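Local coordinates for protein putative uronate isomerase (Thermotoga maritima, PDB 4NAR) that carries a lactate racemase-type N-terminal domain and may interconvert the enantiomers of lactate, at residues 211-224 with 235-249. Residues are numbered along the deposited sequence; the frame is centred on the assembly and turned at random.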
loop_
_atom_site.group_PDB
_atom_site.type_symbol
_atom_site.label_atom_id
_atom_site.label_comp_id
_atom_site.label_asym_id
_atom_site.label_seq_id
_atom_site.Cartn_x
_atom_site.Cartn_y
_atom_site.Cartn_z
ATOM N N PHE A 211 -5.858 13.098 14.428
ATOM C CA PHE A 211 -7.091 12.714 15.120
ATOM C C PHE A 211 -7.527 13.694 16.198
ATOM O O PHE A 211 -8.717 13.786 16.537
ATOM C CB PHE A 211 -7.010 11.294 15.651
ATOM C CG PHE A 211 -7.257 10.269 14.595
ATOM C CD1 PHE A 211 -8.471 9.605 14.529
ATOM C CD2 PHE A 211 -6.287 10.009 13.628
ATOM C CE1 PHE A 211 -8.703 8.662 13.527
ATOM C CE2 PHE A 211 -6.506 9.099 12.631
ATOM C CZ PHE A 211 -7.713 8.416 12.571
ATOM N N GLU A 212 -6.557 14.433 16.716
ATOM C CA GLU A 212 -6.828 15.541 17.615
ATOM C C GLU A 212 -7.736 16.585 16.952
ATOM O O GLU A 212 -8.679 17.077 17.572
ATOM C CB GLU A 212 -5.515 16.199 18.015
ATOM C CG GLU A 212 -5.259 16.225 19.513
ATOM C CD GLU A 212 -4.513 17.479 19.933
ATOM O OE1 GLU A 212 -3.597 17.910 19.187
ATOM O OE2 GLU A 212 -4.863 18.050 20.987
ATOM N N LYS A 213 -7.453 16.928 15.695
ATOM C CA LYS A 213 -8.206 17.990 15.028
ATOM C C LYS A 213 -9.541 17.527 14.407
ATOM O O LYS A 213 -10.415 18.351 14.119
ATOM C CB LYS A 213 -7.331 18.708 13.996
ATOM C CG LYS A 213 -6.203 19.542 14.619
ATOM C CD LYS A 213 -6.764 20.645 15.529
ATOM C CE LYS A 213 -6.126 20.596 16.931
ATOM N NZ LYS A 213 -7.079 21.037 18.005
ATOM N N ILE A 214 -9.705 16.219 14.212
ATOM C CA ILE A 214 -10.980 15.676 13.727
ATOM C C ILE A 214 -12.055 15.776 14.800
ATOM O O ILE A 214 -11.883 15.238 15.892
ATOM C CB ILE A 214 -10.859 14.191 13.333
ATOM C CG1 ILE A 214 -9.940 14.040 12.121
ATOM C CG2 ILE A 214 -12.252 13.573 13.085
ATOM C CD1 ILE A 214 -9.566 12.604 11.845
ATOM N N LYS A 215 -13.162 16.450 14.487
ATOM C CA LYS A 215 -14.276 16.570 15.433
ATOM C C LYS A 215 -15.356 15.501 15.272
ATOM O O LYS A 215 -16.043 15.170 16.238
ATOM C CB LYS A 215 -14.906 17.966 15.378
ATOM C CG LYS A 215 -14.648 18.717 14.090
ATOM C CD LYS A 215 -14.238 20.158 14.412
ATOM C CE LYS A 215 -15.200 20.817 15.408
ATOM N NZ LYS A 215 -14.477 21.416 16.569
ATOM N N ALA A 216 -15.513 14.972 14.060
ATOM C CA ALA A 216 -16.384 13.814 13.856
ATOM C C ALA A 216 -15.923 12.644 14.732
ATOM O O ALA A 216 -14.757 12.590 15.135
ATOM C CB ALA A 216 -16.372 13.390 12.394
ATOM N N ARG A 217 -16.833 11.715 15.028
ATOM C CA ARG A 217 -16.438 10.406 15.561
ATOM C C ARG A 217 -15.765 9.601 14.445
ATOM O O ARG A 217 -16.268 9.566 13.316
ATOM C CB ARG A 217 -17.654 9.628 16.074
ATOM C CG ARG A 217 -18.383 10.263 17.264
ATOM C CD ARG A 217 -19.523 9.352 17.731
ATOM N NE ARG A 217 -19.028 8.084 18.275
ATOM C CZ ARG A 217 -19.805 7.077 18.672
ATOM N NH1 ARG A 217 -21.131 7.175 18.576
ATOM N NH2 ARG A 217 -19.250 5.967 19.159
ATOM N N SER A 218 -14.643 8.952 14.755
ATOM C CA SER A 218 -13.848 8.248 13.739
ATOM C C SER A 218 -13.819 6.734 13.911
ATOM O O SER A 218 -13.426 6.233 14.964
ATOM C CB SER A 218 -12.402 8.737 13.775
ATOM O OG SER A 218 -12.319 10.032 13.226
ATOM N N PHE A 219 -14.163 5.994 12.866
ATOM C CA PHE A 219 -14.155 4.547 12.993
ATOM C C PHE A 219 -13.161 3.886 12.083
ATOM O O PHE A 219 -12.926 4.332 10.962
ATOM C CB PHE A 219 -15.558 3.984 12.779
ATOM C CG PHE A 219 -16.563 4.564 13.731
ATOM C CD1 PHE A 219 -16.683 4.058 15.024
ATOM C CD2 PHE A 219 -17.328 5.672 13.368
ATOM C CE1 PHE A 219 -17.587 4.620 15.936
ATOM C CE2 PHE A 219 -18.241 6.247 14.276
ATOM C CZ PHE A 219 -18.365 5.720 15.563
ATOM N N THR A 220 -12.544 2.837 12.595
ATOM C CA THR A 220 -11.736 1.978 11.762
ATOM C C THR A 220 -12.490 0.679 11.531
ATOM O O THR A 220 -13.041 0.077 12.464
ATOM C CB THR A 220 -10.337 1.693 12.359
ATOM O OG1 THR A 220 -9.658 0.750 11.519
ATOM C CG2 THR A 220 -10.425 1.124 13.798
ATOM N N LEU A 221 -12.557 0.285 10.270
ATOM C CA LEU A 221 -13.160 -0.977 9.887
ATOM C C LEU A 221 -12.039 -1.721 9.156
ATOM O O LEU A 221 -11.843 -1.553 7.947
ATOM C CB LEU A 221 -14.399 -0.729 9.011
ATOM C CG LEU A 221 -15.483 0.132 9.688
ATOM C CD1 LEU A 221 -15.260 1.625 9.488
ATOM C CD2 LEU A 221 -16.890 -0.248 9.233
ATOM N N ASN A 222 -11.272 -2.492 9.930
ATOM C CA ASN A 222 -10.016 -3.083 9.484
ATOM C C ASN A 222 -10.255 -4.519 8.979
ATOM O O ASN A 222 -10.526 -5.444 9.758
ATOM C CB ASN A 222 -9.008 -3.056 10.644
ATOM C CG ASN A 222 -7.560 -3.265 10.187
ATOM O OD1 ASN A 222 -7.297 -3.875 9.137
ATOM N ND2 ASN A 222 -6.609 -2.746 10.977
HETATM N N MSE A 223 -10.169 -4.688 7.665
HETATM C CA MSE A 223 -10.447 -5.965 7.023
HETATM C C MSE A 223 -9.225 -6.874 6.992
HETATM O O MSE A 223 -8.084 -6.410 6.872
HETATM C CB MSE A 223 -10.880 -5.728 5.579
HETATM C CG MSE A 223 -12.218 -5.016 5.405
HETATM SE SE MSE A 223 -12.501 -4.604 3.515
HETATM C CE MSE A 223 -10.946 -3.494 3.161
ATOM N N VAL A 224 -9.470 -8.179 7.075
ATOM C CA VAL A 224 -8.448 -9.175 6.759
ATOM C C VAL A 224 -9.095 -10.237 5.857
ATOM O O VAL A 224 -10.255 -10.633 6.072
ATOM C CB VAL A 224 -7.838 -9.812 8.034
ATOM C CG1 VAL A 224 -6.653 -10.695 7.681
ATOM C CG2 VAL A 224 -7.401 -8.738 9.017
ATOM N N ALA A 235 -11.998 -11.507 8.465
ATOM C CA ALA A 235 -12.230 -10.702 9.667
ATOM C C ALA A 235 -12.486 -9.242 9.338
ATOM O O ALA A 235 -11.928 -8.701 8.380
ATOM C CB ALA A 235 -11.053 -10.804 10.636
ATOM N N LEU A 236 -13.321 -8.616 10.161
ATOM C CA LEU A 236 -13.580 -7.188 10.092
ATOM C C LEU A 236 -13.471 -6.656 11.521
ATOM O O LEU A 236 -14.361 -6.894 12.349
ATOM C CB LEU A 236 -14.987 -6.927 9.534
ATOM C CG LEU A 236 -15.219 -5.697 8.639
ATOM C CD1 LEU A 236 -16.609 -5.081 8.882
ATOM C CD2 LEU A 236 -14.122 -4.636 8.778
ATOM N N TYR A 237 -12.373 -5.973 11.830
ATOM C CA TYR A 237 -12.179 -5.453 13.177
ATOM C C TYR A 237 -12.633 -3.995 13.234
ATOM O O TYR A 237 -11.985 -3.102 12.663
ATOM C CB TYR A 237 -10.721 -5.611 13.608
ATOM C CG TYR A 237 -10.285 -7.054 13.669
ATOM C CD1 TYR A 237 -11.116 -8.028 14.216
ATOM C CD2 TYR A 237 -9.049 -7.456 13.170
ATOM C CE1 TYR A 237 -10.727 -9.366 14.275
ATOM C CE2 TYR A 237 -8.652 -8.788 13.216
ATOM C CZ TYR A 237 -9.496 -9.742 13.776
ATOM O OH TYR A 237 -9.116 -11.074 13.839
ATOM N N ILE A 238 -13.751 -3.755 13.915
ATOM C CA ILE A 238 -14.345 -2.427 13.976
ATOM C C ILE A 238 -13.994 -1.760 15.302
ATOM O O ILE A 238 -14.186 -2.351 16.360
ATOM C CB ILE A 238 -15.879 -2.506 13.835
ATOM C CG1 ILE A 238 -16.255 -3.310 12.578
ATOM C CG2 ILE A 238 -16.494 -1.101 13.831
ATOM C CD1 ILE A 238 -17.743 -3.275 12.208
ATOM N N ASP A 239 -13.487 -0.532 15.254
ATOM C CA ASP A 239 -13.085 0.143 16.472
ATOM C C ASP A 239 -13.137 1.654 16.287
ATOM O O ASP A 239 -13.450 2.143 15.194
ATOM C CB ASP A 239 -11.695 -0.324 16.887
ATOM C CG ASP A 239 -11.436 -0.142 18.375
ATOM O OD1 ASP A 239 -12.107 0.727 19.004
ATOM O OD2 ASP A 239 -10.548 -0.851 18.909
ATOM N N GLU A 240 -12.845 2.404 17.343
ATOM C CA GLU A 240 -13.110 3.845 17.302
ATOM C C GLU A 240 -11.925 4.707 17.763
ATOM O O GLU A 240 -11.222 4.374 18.725
ATOM C CB GLU A 240 -14.389 4.189 18.102
ATOM C CG GLU A 240 -14.690 5.698 18.165
ATOM C CD GLU A 240 -16.082 6.060 18.710
ATOM O OE1 GLU A 240 -16.769 5.194 19.311
ATOM O OE2 GLU A 240 -16.487 7.240 18.539
ATOM N N GLY A 241 -11.707 5.819 17.066
ATOM C CA GLY A 241 -10.697 6.787 17.464
ATOM C C GLY A 241 -9.280 6.285 17.222
ATOM O O GLY A 241 -9.066 5.126 16.821
ATOM N N TYR A 242 -8.313 7.171 17.457
ATOM C CA TYR A 242 -6.899 6.861 17.290
ATOM C C TYR A 242 -6.521 5.521 17.930
ATOM O O TYR A 242 -5.980 4.630 17.253
ATOM C CB TYR A 242 -6.054 8.006 17.864
ATOM C CG TYR A 242 -4.558 7.764 17.841
ATOM C CD1 TYR A 242 -3.826 7.931 16.666
ATOM C CD2 TYR A 242 -3.866 7.395 19.006
ATOM C CE1 TYR A 242 -2.441 7.712 16.635
ATOM C CE2 TYR A 242 -2.470 7.177 18.986
ATOM C CZ TYR A 242 -1.772 7.332 17.795
ATOM O OH TYR A 242 -0.409 7.123 17.769
ATOM N N GLU A 243 -6.813 5.379 19.225
ATOM C CA GLU A 243 -6.452 4.163 19.966
ATOM C C GLU A 243 -7.130 2.934 19.367
ATOM O O GLU A 243 -6.587 1.820 19.430
ATOM C CB GLU A 243 -6.829 4.275 21.455
ATOM C CG GLU A 243 -6.152 5.410 22.199
ATOM C CD GLU A 243 -4.657 5.156 22.434
ATOM O OE1 GLU A 243 -4.175 4.031 22.109
ATOM O OE2 GLU A 243 -3.969 6.085 22.949
ATOM N N GLY A 244 -8.324 3.135 18.810
ATOM C CA GLY A 244 -9.035 2.058 18.155
ATOM C C GLY A 244 -8.276 1.566 16.938
ATOM O O GLY A 244 -8.201 0.347 16.685
ATOM N N PHE A 245 -7.718 2.514 16.183
ATOM C CA PHE A 245 -6.978 2.194 14.971
ATOM C C PHE A 245 -5.809 1.287 15.331
ATOM O O PHE A 245 -5.539 0.297 14.642
ATOM C CB PHE A 245 -6.441 3.471 14.330
ATOM C CG PHE A 245 -7.244 3.956 13.164
ATOM C CD1 PHE A 245 -8.241 4.916 13.329
ATOM C CD2 PHE A 245 -6.981 3.471 11.882
ATOM C CE1 PHE A 245 -8.971 5.369 12.239
ATOM C CE2 PHE A 245 -7.709 3.925 10.780
ATOM C CZ PHE A 245 -8.693 4.878 10.957
ATOM N N LEU A 246 -5.114 1.655 16.409
ATOM C CA LEU A 246 -3.994 0.880 16.946
ATOM C C LEU A 246 -4.391 -0.551 17.346
ATOM O O LEU A 246 -3.719 -1.511 16.965
ATOM C CB LEU A 246 -3.354 1.628 18.127
ATOM C CG LEU A 246 -2.158 2.543 17.801
ATOM C CD1 LEU A 246 -2.212 3.108 16.385
ATOM C CD2 LEU A 246 -2.014 3.692 18.808
ATOM N N ARG A 247 -5.480 -0.692 18.104
ATOM C CA ARG A 247 -5.963 -2.015 18.528
ATOM C C ARG A 247 -6.366 -2.908 17.342
ATOM O O ARG A 247 -5.914 -4.051 17.226
ATOM C CB ARG A 247 -7.159 -1.873 19.475
ATOM C CG ARG A 247 -6.823 -1.314 20.866
ATOM C CD ARG A 247 -8.048 -1.397 21.788
ATOM N NE ARG A 247 -9.115 -0.515 21.319
ATOM C CZ ARG A 247 -9.272 0.741 21.733
ATOM N NH1 ARG A 247 -8.443 1.251 22.642
ATOM N NH2 ARG A 247 -10.259 1.489 21.253
ATOM N N ALA A 248 -7.227 -2.370 16.476
ATOM C CA ALA A 248 -7.709 -3.093 15.297
ATOM C C ALA A 248 -6.562 -3.527 14.388
ATOM O O ALA A 248 -6.575 -4.654 13.859
ATOM C CB ALA A 248 -8.733 -2.250 14.518
ATOM N N TYR A 249 -5.572 -2.644 14.224
ATOM C CA TYR A 249 -4.358 -2.947 13.440
ATOM C C TYR A 249 -3.532 -4.087 14.034
ATOM O O TYR A 249 -3.004 -4.926 13.294
ATOM C CB TYR A 249 -3.464 -1.701 13.297
ATOM C CG TYR A 249 -2.075 -1.957 12.725
ATOM C CD1 TYR A 249 -1.901 -2.269 11.385
ATOM C CD2 TYR A 249 -0.947 -1.883 13.530
ATOM C CE1 TYR A 249 -0.637 -2.498 10.856
ATOM C CE2 TYR A 249 0.328 -2.111 13.015
ATOM C CZ TYR A 249 0.479 -2.414 11.678
ATOM O OH TYR A 249 1.748 -2.638 11.166
HETATM O O HOH W 1 -14.146 8.847 17.502
HETATM O O HOH W 2 -7.152 -0.228 12.164
#
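Thr220 and Asp239 pair through both backbone amides in an antiparallel beta hairpin, strands 217-224 and 235-240, whose second strand is followed by helix 241-249; the helix doubles back along the sheet face that carries Thr220 and Asn222, nearly parallel to strand 217-224. Thr220 CB sits centrally over one face of the Phe245 ring, 3.6 Å from its centroid, while CG2 reaches Ala248 CB. The ring of Phe211 closes in obliquely on Phe245, planes 69° apart. On the opposite sheet face, Leu236 CD2 packs on Leu221 CB and Met223 CG. At the open end of the hairpin, Arg217 grips Glu240 side-on, NE to OE2 at 2.7 Å and NH2 to OE1 at 2.6 Å. Glu240 gets there with CG anti to its backbone N (chi1 177°) and an extended chain that runs beside the Phe219 ring. A leucine in place of Arg217 would probably leave the Glu240 carboxylate without its charged mate and freer to turn. Strand 144-150 flanks 217-224, and its Asn149 hydrogen-bonds Thr220 OG1, while Thr151 holds Asn222 OD1. A water accepts from Asn222 ND2 at 2.8 Å, meets Thr220 OG1 and donates to Phe245 O.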